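Local coordinates for protein solute carrier family 15 member 1 (Mus musculus, PDB 5A9D) that carries di- and tripeptides into intestinal cells together with protons, the part described being its extracellular domain, at residues V5-L10 / M38-D43; N15-H20 / I50-S55; D43-I48 / H63-G68; V109-S114 / K137-N142; T152-S157 / L177-F182. All blocks are in the same frame, centred on the assembly; numbering follows the deposited sequence.

Interaction 1: residues V5-L10 / M38-D43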
# COMPACT_ATOMS: atom_id res chain seq x y z
N VAL A 5 -2.34 12.80 -10.59
CA VAL A 5 -1.35 12.22 -9.70
C VAL A 5 -0.98 13.32 -8.69
O VAL A 5 -0.74 14.46 -9.08
CB VAL A 5 -0.13 11.74 -10.54
CG1 VAL A 5 1.11 11.50 -9.68
CG2 VAL A 5 -0.48 10.47 -11.32
N GLN A 6 -1.06 13.00 -7.38
CA GLN A 6 -0.70 13.97 -6.35
C GLN A 6 0.64 13.55 -5.76
O GLN A 6 0.85 12.37 -5.45
CB GLN A 6 -1.77 14.10 -5.28
CG GLN A 6 -2.99 14.96 -5.69
CD GLN A 6 -4.07 15.02 -4.62
OE1 GLN A 6 -3.80 14.88 -3.44
NE2 GLN A 6 -5.33 15.22 -5.00
N ILE A 7 1.59 14.50 -5.69
CA ILE A 7 2.93 14.26 -5.19
C ILE A 7 3.34 15.34 -4.17
O ILE A 7 3.31 16.52 -4.47
CB ILE A 7 3.99 14.18 -6.34
CG1 ILE A 7 3.55 13.20 -7.45
CG2 ILE A 7 5.40 13.82 -5.79
CD1 ILE A 7 4.31 13.29 -8.81
N LYS A 8 3.83 14.88 -3.03
CA LYS A 8 4.39 15.71 -1.96
C LYS A 8 5.86 15.31 -1.92
O LYS A 8 6.18 14.15 -2.12
CB LYS A 8 3.71 15.36 -0.62
CG LYS A 8 4.32 15.97 0.63
CD LYS A 8 4.15 14.95 1.72
CE LYS A 8 3.36 15.46 2.88
NZ LYS A 8 2.88 14.34 3.70
N VAL A 9 6.76 16.26 -1.72
CA VAL A 9 8.19 15.94 -1.65
C VAL A 9 8.64 16.10 -0.20
O VAL A 9 8.30 17.09 0.42
CB VAL A 9 9.06 16.79 -2.60
CG1 VAL A 9 10.54 16.34 -2.58
CG2 VAL A 9 8.50 16.76 -4.02
N LEU A 10 9.39 15.12 0.33
CA LEU A 10 9.94 15.20 1.67
C LEU A 10 11.44 14.93 1.56
O LEU A 10 11.87 13.85 1.14
CB LEU A 10 9.20 14.23 2.64
CG LEU A 10 9.84 13.91 4.02
CD1 LEU A 10 9.97 15.15 4.90
CD2 LEU A 10 9.02 12.87 4.78
N MET A 38 1.34 18.44 -4.79
CA MET A 38 1.24 19.09 -6.09
C MET A 38 0.48 18.11 -7.00
O MET A 38 0.66 16.90 -6.85
CB MET A 38 2.63 19.38 -6.63
CG MET A 38 3.34 20.45 -5.83
SD MET A 38 5.10 20.40 -6.13
CE MET A 38 5.57 19.01 -5.13
N THR A 39 -0.39 18.62 -7.87
CA THR A 39 -1.23 17.81 -8.76
C THR A 39 -0.76 17.88 -10.21
O THR A 39 -0.45 18.95 -10.70
CB THR A 39 -2.68 18.27 -8.60
OG1 THR A 39 -3.06 18.21 -7.23
CG2 THR A 39 -3.64 17.45 -9.41
N PHE A 40 -0.75 16.74 -10.92
CA PHE A 40 -0.33 16.65 -12.33
C PHE A 40 -1.20 15.72 -13.10
O PHE A 40 -1.71 14.75 -12.52
CB PHE A 40 1.11 16.09 -12.41
CG PHE A 40 2.15 16.84 -11.60
CD1 PHE A 40 2.83 17.93 -12.15
CD2 PHE A 40 2.44 16.47 -10.29
CE1 PHE A 40 3.78 18.62 -11.40
CE2 PHE A 40 3.39 17.18 -9.53
CZ PHE A 40 4.05 18.26 -10.09
N ASP A 41 -1.33 15.93 -14.43
CA ASP A 41 -2.01 15.00 -15.33
C ASP A 41 -0.91 13.99 -15.65
O ASP A 41 0.21 14.41 -16.01
CB ASP A 41 -2.48 15.69 -16.61
CG ASP A 41 -3.59 16.70 -16.41
OD1 ASP A 41 -4.55 16.39 -15.65
OD2 ASP A 41 -3.54 17.77 -17.05
N ILE A 42 -1.21 12.68 -15.48
CA ILE A 42 -0.28 11.56 -15.68
C ILE A 42 0.47 11.65 -17.03
O ILE A 42 1.67 11.41 -17.07
CB ILE A 42 -0.95 10.16 -15.45
CG1 ILE A 42 0.08 9.01 -15.41
CG2 ILE A 42 -2.07 9.82 -16.45
CD1 ILE A 42 0.87 8.86 -14.21
N ASP A 43 -0.24 12.01 -18.13
CA ASP A 43 0.31 12.12 -19.48
C ASP A 43 1.32 13.26 -19.59
O ASP A 43 2.18 13.22 -20.48
CB ASP A 43 -0.81 12.30 -20.53
CG ASP A 43 -1.38 13.72 -20.61
OD1 ASP A 43 -2.11 14.12 -19.68
OD2 ASP A 43 -1.06 14.43 -21.60
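V5 and I7 pair with F40 and M38 as hydrogen-bonded positions of an antiparallel strand pair, part of the four-stranded mixed sheet in the first of two immunoglobulin-like lobes. Four backbone bonds join the strands: V5 N gives to F40 O at 2.8 Å, F40 N returns to V5 O, and I7 and M38 exchange a second pair. The V5 N bond is almost straight, 171° at the hydrogen, whereas M38 N approaches I7 O from above the carbonyl plane.

The tight side carries V5, I7, V9, M38 and F40. A chi1 of 164° sets V5 CG2 beside the backbone N, and there it meets I42 CD1 at 3.6 Å. The I7 and F40 side chains cross at about a right angle, with I7 CD1 4.0 Å from F40 CD2. The ring of F40 also stacks with that of F21 from strand 17-21, which faces this side of the sheet.

The other side is looser and more open to solvent. Q6 and T39 run side by side there, pointing the same way, and touch where Q6 CG passes T39 OG1 at 3.6 Å. The amide of Q6 looks beyond this pair: its OE1 accepts a hydrogen bond from R70, on the neighbouring strand 69-76, and its NE2 is bonded to Q4.

At the far end the M38 chain turns at its last torsion (chi3 -78°), folding its methyl back over the strand pair, with M38 CE 3.9 Å from V9 CG2.

Interaction 2: residues N15-H20 / I50-S55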
# COMPACT_ATOMS: atom_id res chain seq x y z
N ASN A 15 21.05 18.14 3.03
CA ASN A 15 21.31 19.32 2.21
C ASN A 15 20.07 19.75 1.41
O ASN A 15 19.04 19.07 1.42
CB ASN A 15 22.56 19.09 1.30
CG ASN A 15 22.39 18.10 0.15
OD1 ASN A 15 21.38 17.39 0.00
ND2 ASN A 15 23.41 18.00 -0.69
N ASN A 16 20.18 20.87 0.68
CA ASN A 16 19.14 21.36 -0.20
C ASN A 16 19.00 20.44 -1.40
O ASN A 16 20.00 20.06 -1.98
CB ASN A 16 19.48 22.77 -0.71
CG ASN A 16 19.34 23.86 0.32
OD1 ASN A 16 18.78 23.69 1.41
ND2 ASN A 16 19.90 25.00 0.01
N MET A 17 17.77 20.08 -1.77
CA MET A 17 17.54 19.24 -2.93
C MET A 17 16.45 19.83 -3.76
O MET A 17 15.55 20.48 -3.23
CB MET A 17 17.20 17.80 -2.53
CG MET A 17 18.40 17.06 -2.01
SD MET A 17 18.04 15.35 -1.68
CE MET A 17 18.08 14.72 -3.36
N THR A 18 16.52 19.59 -5.06
CA THR A 18 15.56 20.10 -6.02
C THR A 18 14.90 18.95 -6.80
O THR A 18 15.58 18.03 -7.28
CB THR A 18 16.26 21.08 -7.00
OG1 THR A 18 16.89 22.14 -6.28
CG2 THR A 18 15.29 21.66 -8.00
N VAL A 19 13.59 19.03 -6.96
CA VAL A 19 12.81 18.11 -7.78
C VAL A 19 12.26 18.94 -8.92
O VAL A 19 11.54 19.93 -8.68
CB VAL A 19 11.68 17.42 -6.98
CG1 VAL A 19 10.90 16.48 -7.91
CG2 VAL A 19 12.26 16.63 -5.80
N HIS A 20 12.62 18.57 -10.14
CA HIS A 20 12.21 19.26 -11.35
C HIS A 20 11.06 18.50 -11.97
O HIS A 20 11.24 17.39 -12.47
CB HIS A 20 13.37 19.39 -12.37
CG HIS A 20 14.61 20.03 -11.83
ND1 HIS A 20 14.85 21.38 -12.00
CD2 HIS A 20 15.65 19.48 -11.16
CE1 HIS A 20 16.02 21.61 -11.44
NE2 HIS A 20 16.55 20.49 -10.92
N ILE A 50 15.86 14.89 -10.19
CA ILE A 50 16.22 15.25 -8.82
C ILE A 50 17.69 15.58 -8.80
O ILE A 50 18.51 14.85 -9.36
CB ILE A 50 15.87 14.09 -7.84
CG1 ILE A 50 14.36 13.76 -7.85
CG2 ILE A 50 16.37 14.37 -6.43
CD1 ILE A 50 14.05 12.42 -7.26
N SER A 51 18.02 16.70 -8.16
CA SER A 51 19.40 17.15 -8.01
C SER A 51 19.67 17.62 -6.59
O SER A 51 18.74 17.88 -5.82
CB SER A 51 19.71 18.24 -9.03
OG SER A 51 18.97 19.43 -8.83
N SER A 52 20.97 17.75 -6.24
CA SER A 52 21.46 18.22 -4.95
C SER A 52 22.36 19.41 -5.16
O SER A 52 23.10 19.46 -6.16
CB SER A 52 22.24 17.13 -4.24
OG SER A 52 21.48 16.52 -3.21
N SER A 53 22.35 20.34 -4.20
CA SER A 53 23.22 21.51 -4.20
C SER A 53 24.70 21.05 -4.18
O SER A 53 25.04 20.11 -3.45
CB SER A 53 22.90 22.41 -3.01
OG SER A 53 22.75 21.66 -1.82
N GLY A 54 25.52 21.67 -5.03
CA GLY A 54 26.94 21.35 -5.16
C GLY A 54 27.23 20.12 -6.00
O GLY A 54 28.05 20.18 -6.92
N SER A 55 26.55 18.98 -5.68
CA SER A 55 26.68 17.69 -6.35
C SER A 55 26.14 17.75 -7.80
O SER A 55 24.94 17.97 -7.98
CB SER A 55 25.97 16.60 -5.55
OG SER A 55 26.13 15.33 -6.16
O HOH W 1 22.58 22.45 1.35
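The imidazole of H20 has T18 CG2 over one face, offset toward the rim, and S51 OG at its edge, in the ring plane. That edge contact is a weak hydrogen bond, 3.4 Å from H20 NE2 to S51 OG; ND1 is hydrogen-bonded to S25 OG, so both ring nitrogens have a partner, the one at NE2 weak. The N15 amide stands beside S52, whose hydroxyl OG gives a weak bond to N15 OD1 at 3.3 Å. The same OG lies 3.3 Å from M17 CG.

On the buried side, a kink about the M17 SD bond (chi3 78°) brings M17 CE to within 3.5 Å of I50 CG2. V19 and I50 lie side by side, facing the same way, with V19 CG2 near I50 CG1.

The backbones are joined by T18 N to S51 O and S51 N to T18 O, both 2.9 Å. S53 N continues the pairing with a longer bond to N16 O, and a water accepting from N16 N also bonds S53 OG. M17, V19 and I50 all pack against V75 of strand 69-76, so this antiparallel pair contributes to the inner face of one sheet of an immunoglobulin-like beta sandwich.

Interaction 3: residues D43-I48 / H63-G68; sequences DKLTSI and HDFEQG
Neither backbone is regular here: L45 sits at the centre of an inverse gamma turn, and the nearest CA atoms of the two loops, those of S47 and H63, are 7.6 Å apart. Both loops belong to the immunoglobulin-like first lobe and cross between its two sheets: residues 43-48 lead from strand 32-41 to strand 49-52, and the loop at 63-68 leads into strand 69-76. The contact is therefore made by side chains, meeting each other or, for H63, the backbone opposite.

F65 does so from inside. I48 comes at it from the opposite direction and puts CD1 3.5 Å from F65 CE2, while L45 crosses it at about a right angle, with L45 CD2 4.2 Å from F65 CD2. H71 meets the F65 ring edge-to-face, and V5 and I7 of strand 4-11 touch the same phenylalanine, so the aromatic is built into the core.

H63, on the exposed side, reaches back over the turn. Its CE1 lies 3.1 Å from L45 O, and the edge of the ring comes up to the backbone of S47. The one hydrogen bond across the contact is bent, 140° at the hydrogen: H63 NE2 gives to T46 O at 2.8 Å, from above the carbonyl plane.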
# COMPACT_ATOMS: atom_id res chain seq x y z
N ASP A 43 -0.24 12.01 -18.13
CA ASP A 43 0.31 12.12 -19.48
C ASP A 43 1.32 13.26 -19.59
O ASP A 43 2.18 13.22 -20.48
CB ASP A 43 -0.81 12.30 -20.53
CG ASP A 43 -1.38 13.72 -20.61
OD1 ASP A 43 -2.11 14.12 -19.68
OD2 ASP A 43 -1.06 14.43 -21.60
N LYS A 44 1.20 14.29 -18.72
CA LYS A 44 2.06 15.48 -18.69
C LYS A 44 3.24 15.30 -17.74
O LYS A 44 4.12 16.14 -17.71
CB LYS A 44 1.25 16.75 -18.34
CG LYS A 44 0.30 17.18 -19.45
CD LYS A 44 -0.58 18.34 -19.02
CE LYS A 44 -1.52 18.76 -20.13
NZ LYS A 44 -2.43 19.86 -19.70
N LEU A 45 3.27 14.18 -17.00
CA LEU A 45 4.35 13.84 -16.06
C LEU A 45 5.34 13.01 -16.85
O LEU A 45 5.52 11.82 -16.59
CB LEU A 45 3.75 13.08 -14.85
CG LEU A 45 4.44 13.17 -13.49
CD1 LEU A 45 4.70 14.63 -13.04
CD2 LEU A 45 3.63 12.44 -12.44
N THR A 46 5.96 13.66 -17.86
CA THR A 46 6.91 13.12 -18.85
C THR A 46 8.16 12.55 -18.19
O THR A 46 8.57 11.43 -18.53
CB THR A 46 7.21 14.20 -19.91
OG1 THR A 46 5.97 14.63 -20.48
CG2 THR A 46 8.13 13.71 -21.02
N SER A 47 8.78 13.33 -17.29
CA SER A 47 9.97 12.95 -16.53
C SER A 47 10.07 13.80 -15.27
O SER A 47 9.49 14.88 -15.20
CB SER A 47 11.24 13.05 -17.37
OG SER A 47 11.68 14.39 -17.52
N ILE A 48 10.78 13.29 -14.26
CA ILE A 48 11.03 13.98 -13.00
C ILE A 48 12.51 13.81 -12.72
O ILE A 48 12.99 12.68 -12.66
CB ILE A 48 10.12 13.47 -11.84
CG1 ILE A 48 8.62 13.67 -12.16
CG2 ILE A 48 10.49 14.19 -10.52
CD1 ILE A 48 7.65 12.92 -11.22
N HIS A 63 9.13 6.02 -13.44
CA HIS A 63 7.70 6.36 -13.49
C HIS A 63 6.77 5.32 -12.82
O HIS A 63 6.06 4.53 -13.46
CB HIS A 63 7.24 6.70 -14.91
CG HIS A 63 7.60 8.10 -15.29
ND1 HIS A 63 7.25 9.19 -14.49
CD2 HIS A 63 8.32 8.56 -16.35
CE1 HIS A 63 7.75 10.26 -15.09
NE2 HIS A 63 8.40 9.93 -16.22
N ASP A 64 6.77 5.40 -11.50
CA ASP A 64 5.95 4.59 -10.64
C ASP A 64 4.97 5.52 -9.91
O ASP A 64 5.04 5.68 -8.69
CB ASP A 64 6.79 3.65 -9.73
CG ASP A 64 7.45 4.24 -8.50
OD1 ASP A 64 8.54 4.82 -8.63
OD2 ASP A 64 6.93 4.00 -7.39
N PHE A 65 4.08 6.18 -10.70
CA PHE A 65 3.02 7.01 -10.15
C PHE A 65 1.69 6.52 -10.68
O PHE A 65 1.55 6.32 -11.87
CB PHE A 65 3.21 8.48 -10.45
CG PHE A 65 4.45 9.06 -9.84
CD1 PHE A 65 4.48 9.44 -8.50
CD2 PHE A 65 5.61 9.23 -10.60
CE1 PHE A 65 5.63 9.97 -7.93
CE2 PHE A 65 6.76 9.75 -10.03
CZ PHE A 65 6.77 10.14 -8.71
N GLU A 66 0.73 6.28 -9.79
CA GLU A 66 -0.59 5.82 -10.18
C GLU A 66 -1.57 6.98 -10.23
O GLU A 66 -1.64 7.78 -9.29
CB GLU A 66 -1.12 4.76 -9.21
CG GLU A 66 -0.35 3.46 -9.21
CD GLU A 66 -1.14 2.33 -8.58
OE1 GLU A 66 -1.16 2.23 -7.33
OE2 GLU A 66 -1.82 1.61 -9.35
N GLN A 67 -2.36 7.06 -11.29
CA GLN A 67 -3.37 8.12 -11.36
C GLN A 67 -4.48 7.86 -10.33
O GLN A 67 -4.74 6.71 -9.97
CB GLN A 67 -3.93 8.31 -12.79
CG GLN A 67 -4.32 7.02 -13.50
CD GLN A 67 -4.35 7.20 -14.98
OE1 GLN A 67 -5.17 7.95 -15.52
NE2 GLN A 67 -3.50 6.49 -15.69
N GLY A 68 -5.01 8.95 -9.78
CA GLY A 68 -6.03 8.91 -8.74
C GLY A 68 -5.45 8.70 -7.36
O GLY A 68 -6.20 8.58 -6.38

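Interaction 4: residues V109-S114 / K137-N142; sequences VTIKMS and KQYTIN
K137 comes before the paired residues and lays its aliphatic chain along S114, with K137 CD 3.4 Å from S114 OG; its NZ turns away to a weak bond with S134 O. The two antiparallel strands that follow are central in one sheet of the second immunoglobulin-like lobe. At Q138 the backbones have drifted apart, and a water bridges the gap, accepting from S114 N and donating to Q138 O.

Y139 follows on the buried side. Its ring takes M113 CE at 3.3 Å from Y139 CD1, while I111 CG2 comes near Y139 CD2, 3.9 Å away, from the same side of the ring plane. M113 runs out extended (chi1 178°) before its methyl turns in to the ring. Cutting M113 back to an alanine removes the sulfur and methyl and would probably leave a gap beside the Y139 ring and K137 CB.

T140 is bonded both ways to K112, T140 N to K112 O being 2.9 Å. I141 next lies alongside I111, pointing the same way toward the core.

N142 ends the run with two backbone bonds to T110. A second water knits the outer side together: it donates to T110 O, accepts from N142 ND2 at 2.8 Å, and is bonded to T140 OG1 at 2.8 Å.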
# COMPACT_ATOMS: atom_id res chain seq x y z
N VAL A 109 -2.36 -5.99 -17.54
CA VAL A 109 -3.70 -5.62 -17.97
C VAL A 109 -4.00 -4.18 -17.54
O VAL A 109 -3.54 -3.75 -16.50
CB VAL A 109 -4.81 -6.60 -17.48
CG1 VAL A 109 -4.65 -7.98 -18.09
CG2 VAL A 109 -4.89 -6.67 -15.96
N THR A 110 -4.81 -3.48 -18.33
CA THR A 110 -5.25 -2.14 -18.01
C THR A 110 -6.76 -2.17 -17.98
O THR A 110 -7.40 -2.71 -18.89
CB THR A 110 -4.63 -1.10 -18.95
OG1 THR A 110 -3.25 -0.99 -18.62
CG2 THR A 110 -5.28 0.30 -18.81
N ILE A 111 -7.34 -1.62 -16.92
CA ILE A 111 -8.78 -1.58 -16.75
C ILE A 111 -9.18 -0.15 -16.70
O ILE A 111 -8.57 0.62 -15.97
CB ILE A 111 -9.28 -2.34 -15.48
CG1 ILE A 111 -8.74 -3.76 -15.45
CG2 ILE A 111 -10.83 -2.31 -15.41
CD1 ILE A 111 -7.50 -3.94 -14.54
N LYS A 112 -10.25 0.20 -17.45
CA LYS A 112 -10.80 1.55 -17.45
C LYS A 112 -12.26 1.39 -17.05
O LYS A 112 -12.98 0.59 -17.65
CB LYS A 112 -10.67 2.25 -18.83
CG LYS A 112 -9.23 2.45 -19.29
CD LYS A 112 -9.08 3.69 -20.13
CE LYS A 112 -7.71 3.83 -20.75
NZ LYS A 112 -7.67 4.93 -21.75
N MET A 113 -12.67 2.08 -15.98
CA MET A 113 -14.05 1.99 -15.48
C MET A 113 -14.49 3.35 -14.99
O MET A 113 -13.86 3.91 -14.11
CB MET A 113 -14.17 0.96 -14.34
CG MET A 113 -15.60 0.87 -13.75
SD MET A 113 -15.73 -0.21 -12.30
CE MET A 113 -16.19 -1.67 -13.02
N SER A 114 -15.63 3.85 -15.54
CA SER A 114 -16.28 5.12 -15.19
C SER A 114 -15.27 6.24 -14.94
O SER A 114 -15.30 6.85 -13.88
CB SER A 114 -17.18 4.95 -13.96
OG SER A 114 -17.97 3.77 -13.99
N LYS A 137 -21.81 -0.98 -13.69
CA LYS A 137 -20.81 -0.10 -14.30
C LYS A 137 -20.23 -0.81 -15.50
O LYS A 137 -19.90 -2.01 -15.42
CB LYS A 137 -19.63 0.23 -13.32
CG LYS A 137 -20.01 0.93 -12.01
CD LYS A 137 -20.55 2.33 -12.23
CE LYS A 137 -21.66 2.61 -11.26
NZ LYS A 137 -22.36 3.88 -11.56
N GLN A 138 -20.06 -0.08 -16.60
CA GLN A 138 -19.41 -0.62 -17.79
C GLN A 138 -17.89 -0.46 -17.59
O GLN A 138 -17.45 0.51 -17.00
CB GLN A 138 -19.84 0.13 -19.05
CG GLN A 138 -21.22 -0.25 -19.54
CD GLN A 138 -21.20 -0.43 -21.03
OE1 GLN A 138 -21.35 0.53 -21.80
NE2 GLN A 138 -20.94 -1.67 -21.47
N TYR A 139 -17.09 -1.40 -18.08
CA TYR A 139 -15.64 -1.28 -18.01
C TYR A 139 -14.95 -2.00 -19.16
O TYR A 139 -15.55 -2.85 -19.83
CB TYR A 139 -15.07 -1.70 -16.64
CG TYR A 139 -15.21 -3.16 -16.27
CD1 TYR A 139 -16.38 -3.64 -15.69
CD2 TYR A 139 -14.15 -4.04 -16.43
CE1 TYR A 139 -16.49 -4.97 -15.29
CE2 TYR A 139 -14.26 -5.37 -16.05
CZ TYR A 139 -15.42 -5.83 -15.48
OH TYR A 139 -15.46 -7.13 -15.09
N THR A 140 -13.70 -1.62 -19.42
CA THR A 140 -12.96 -2.26 -20.48
C THR A 140 -11.71 -2.85 -19.95
O THR A 140 -11.13 -2.32 -19.02
CB THR A 140 -12.61 -1.30 -21.65
OG1 THR A 140 -11.60 -0.39 -21.22
CG2 THR A 140 -13.83 -0.57 -22.21
N ILE A 141 -11.24 -3.90 -20.61
CA ILE A 141 -9.99 -4.55 -20.27
C ILE A 141 -9.17 -4.65 -21.54
O ILE A 141 -9.64 -5.22 -22.52
CB ILE A 141 -10.18 -5.93 -19.59
CG1 ILE A 141 -10.86 -5.82 -18.22
CG2 ILE A 141 -8.80 -6.64 -19.46
CD1 ILE A 141 -11.48 -7.14 -17.75
N ASN A 142 -7.97 -4.09 -21.53
CA ASN A 142 -7.06 -4.14 -22.66
C ASN A 142 -5.75 -4.79 -22.24
O ASN A 142 -5.20 -4.48 -21.17
CB ASN A 142 -6.88 -2.76 -23.31
CG ASN A 142 -8.12 -2.34 -24.07
OD1 ASN A 142 -8.25 -2.61 -25.27
ND2 ASN A 142 -9.09 -1.72 -23.40
O HOH W 2 -8.86 -0.84 -20.71
O HOH W 3 -17.13 3.07 -17.84

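Interaction 5: residues T152-S157 / L177-F182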
# COMPACT_ATOMS: atom_id res chain seq x y z
N THR A 152 -13.58 -6.80 -25.35
CA THR A 152 -12.89 -5.98 -24.33
C THR A 152 -13.86 -5.21 -23.43
O THR A 152 -13.42 -4.53 -22.50
CB THR A 152 -11.87 -5.01 -24.98
OG1 THR A 152 -12.53 -4.14 -25.89
CG2 THR A 152 -10.72 -5.73 -25.68
N ASP A 153 -15.16 -5.30 -23.71
CA ASP A 153 -16.20 -4.59 -22.96
C ASP A 153 -16.89 -5.49 -21.98
O ASP A 153 -17.26 -6.60 -22.32
CB ASP A 153 -17.23 -3.96 -23.92
CG ASP A 153 -16.61 -3.00 -24.93
OD1 ASP A 153 -15.92 -2.05 -24.50
OD2 ASP A 153 -16.82 -3.20 -26.15
N PHE A 154 -17.01 -5.03 -20.74
CA PHE A 154 -17.59 -5.82 -19.66
C PHE A 154 -18.50 -4.96 -18.84
O PHE A 154 -18.50 -3.75 -18.98
CB PHE A 154 -16.47 -6.42 -18.77
CG PHE A 154 -15.53 -7.35 -19.49
CD1 PHE A 154 -14.40 -6.85 -20.13
CD2 PHE A 154 -15.79 -8.72 -19.57
CE1 PHE A 154 -13.55 -7.71 -20.83
CE2 PHE A 154 -14.94 -9.56 -20.27
CZ PHE A 154 -13.82 -9.06 -20.89
N LYS A 155 -19.29 -5.60 -17.98
CA LYS A 155 -20.22 -4.91 -17.09
C LYS A 155 -20.10 -5.51 -15.70
O LYS A 155 -20.06 -6.73 -15.54
CB LYS A 155 -21.67 -5.04 -17.60
CG LYS A 155 -22.03 -4.06 -18.71
CD LYS A 155 -23.52 -4.13 -19.09
CE LYS A 155 -23.84 -5.18 -20.12
NZ LYS A 155 -25.30 -5.25 -20.40
N SER A 156 -20.06 -4.64 -14.69
CA SER A 156 -20.03 -5.08 -13.30
C SER A 156 -21.44 -5.51 -12.94
O SER A 156 -22.38 -5.15 -13.66
CB SER A 156 -19.58 -3.94 -12.39
OG SER A 156 -20.64 -3.05 -12.08
N SER A 157 -21.62 -6.25 -11.84
CA SER A 157 -22.96 -6.58 -11.41
C SER A 157 -23.60 -5.33 -10.75
O SER A 157 -22.96 -4.27 -10.67
CB SER A 157 -22.95 -7.78 -10.47
OG SER A 157 -22.26 -7.47 -9.27
N LEU A 177 -11.17 -13.27 -22.75
CA LEU A 177 -11.23 -12.85 -21.35
C LEU A 177 -12.53 -13.12 -20.68
O LEU A 177 -13.59 -13.04 -21.30
CB LEU A 177 -10.90 -11.35 -21.19
CG LEU A 177 -9.48 -10.93 -21.48
CD1 LEU A 177 -9.32 -9.50 -21.20
CD2 LEU A 177 -8.49 -11.71 -20.68
N GLU A 178 -12.45 -13.34 -19.37
CA GLU A 178 -13.57 -13.64 -18.48
C GLU A 178 -13.22 -12.98 -17.14
O GLU A 178 -12.05 -12.95 -16.75
CB GLU A 178 -13.63 -15.17 -18.33
CG GLU A 178 -14.79 -15.71 -17.57
CD GLU A 178 -14.93 -17.19 -17.81
OE1 GLU A 178 -14.20 -17.96 -17.15
OE2 GLU A 178 -15.72 -17.57 -18.70
N VAL A 179 -14.23 -12.52 -16.41
CA VAL A 179 -14.06 -11.91 -15.11
C VAL A 179 -14.95 -12.61 -14.06
O VAL A 179 -16.16 -12.71 -14.25
CB VAL A 179 -14.30 -10.37 -15.16
CG1 VAL A 179 -14.01 -9.73 -13.80
CG2 VAL A 179 -13.45 -9.71 -16.24
N LYS A 180 -14.35 -13.04 -12.93
CA LYS A 180 -15.10 -13.61 -11.81
C LYS A 180 -15.13 -12.59 -10.68
O LYS A 180 -14.09 -12.07 -10.28
CB LYS A 180 -14.50 -14.96 -11.36
CG LYS A 180 -15.39 -15.66 -10.32
CD LYS A 180 -15.24 -17.17 -10.31
CE LYS A 180 -16.09 -17.81 -9.23
NZ LYS A 180 -15.82 -19.26 -9.15
N GLU A 181 -16.31 -12.30 -10.16
CA GLU A 181 -16.48 -11.31 -9.08
C GLU A 181 -16.52 -11.96 -7.71
O GLU A 181 -17.22 -12.95 -7.50
CB GLU A 181 -17.79 -10.52 -9.28
CG GLU A 181 -17.92 -9.89 -10.65
CD GLU A 181 -19.19 -9.10 -10.87
OE1 GLU A 181 -19.88 -8.81 -9.86
OE2 GLU A 181 -19.49 -8.78 -12.04
N PHE A 182 -15.84 -11.35 -6.75
CA PHE A 182 -15.84 -11.84 -5.37
C PHE A 182 -16.19 -10.68 -4.47
O PHE A 182 -15.67 -9.59 -4.65
CB PHE A 182 -14.44 -12.39 -5.00
CG PHE A 182 -14.04 -13.62 -5.76
CD1 PHE A 182 -14.39 -14.89 -5.31
CD2 PHE A 182 -13.32 -13.52 -6.95
CE1 PHE A 182 -14.04 -16.03 -6.04
CE2 PHE A 182 -12.99 -14.67 -7.68
CZ PHE A 182 -13.35 -15.91 -7.22
O HOH W 4 -17.87 -8.09 -14.29
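Two sheets of an immunoglobulin-like beta sandwich face each other here, strands 153-155 and 177-182 running nearly parallel (17°) with their axes 9.0 Å apart, so that side chains rather than backbones bridge them. F154 fills the interval. Its CZ lies 3.7 Å from L177 CB, L177 O sits at the ring edge in plane, and V179 CG2 stands over one face, offset toward the rim.

Further along, the carboxylate of E181 meets S157. S157 OG donates to E181 OE1 at 2.8 Å, on the syn lone pair, while S157 N makes a weak bond to E181 OE2. The hydroxyl is placed by a chi1 of 64°, which sets OG between the backbone N and the carbonyl carbon. A water near both K155 O and E181 OE2, 2.9 Å from each, lies on the same side chain. With an alanine in place of E181, S157 OG would probably be left without its acceptor and the water without one of its partners.

Strand 153-155 is the outermost of its sheet, bonded to 138-142, whose Y139 and I141 also pack on V179; strand 177-184 edges the other sheet beside 164-171, with K180 bonded to M31 O of the second subunit.

Overall arrangement
From the N terminus, interaction 1 pairs strand 4-11 with strand 32-41, and interaction 2 crosses it, pairing the next strand, 17-21, with 49-52; V9 meets V19 where their two sheets face each other. Interaction 3 starts at D43, where interaction 1 ends, and also crosses interaction 2, closing the chain between 48 and 63 and setting F65 against I7. These three tie together the first lobe. Interactions 4 and 5 follow in series in the second lobe, with centres 9 Å apart: 4 closes the excursion from 114 to 137 within one sheet, and 5 joins that sheet to its opposite. No contact joins interactions 1 and 4, whose centres lie about 23 Å apart.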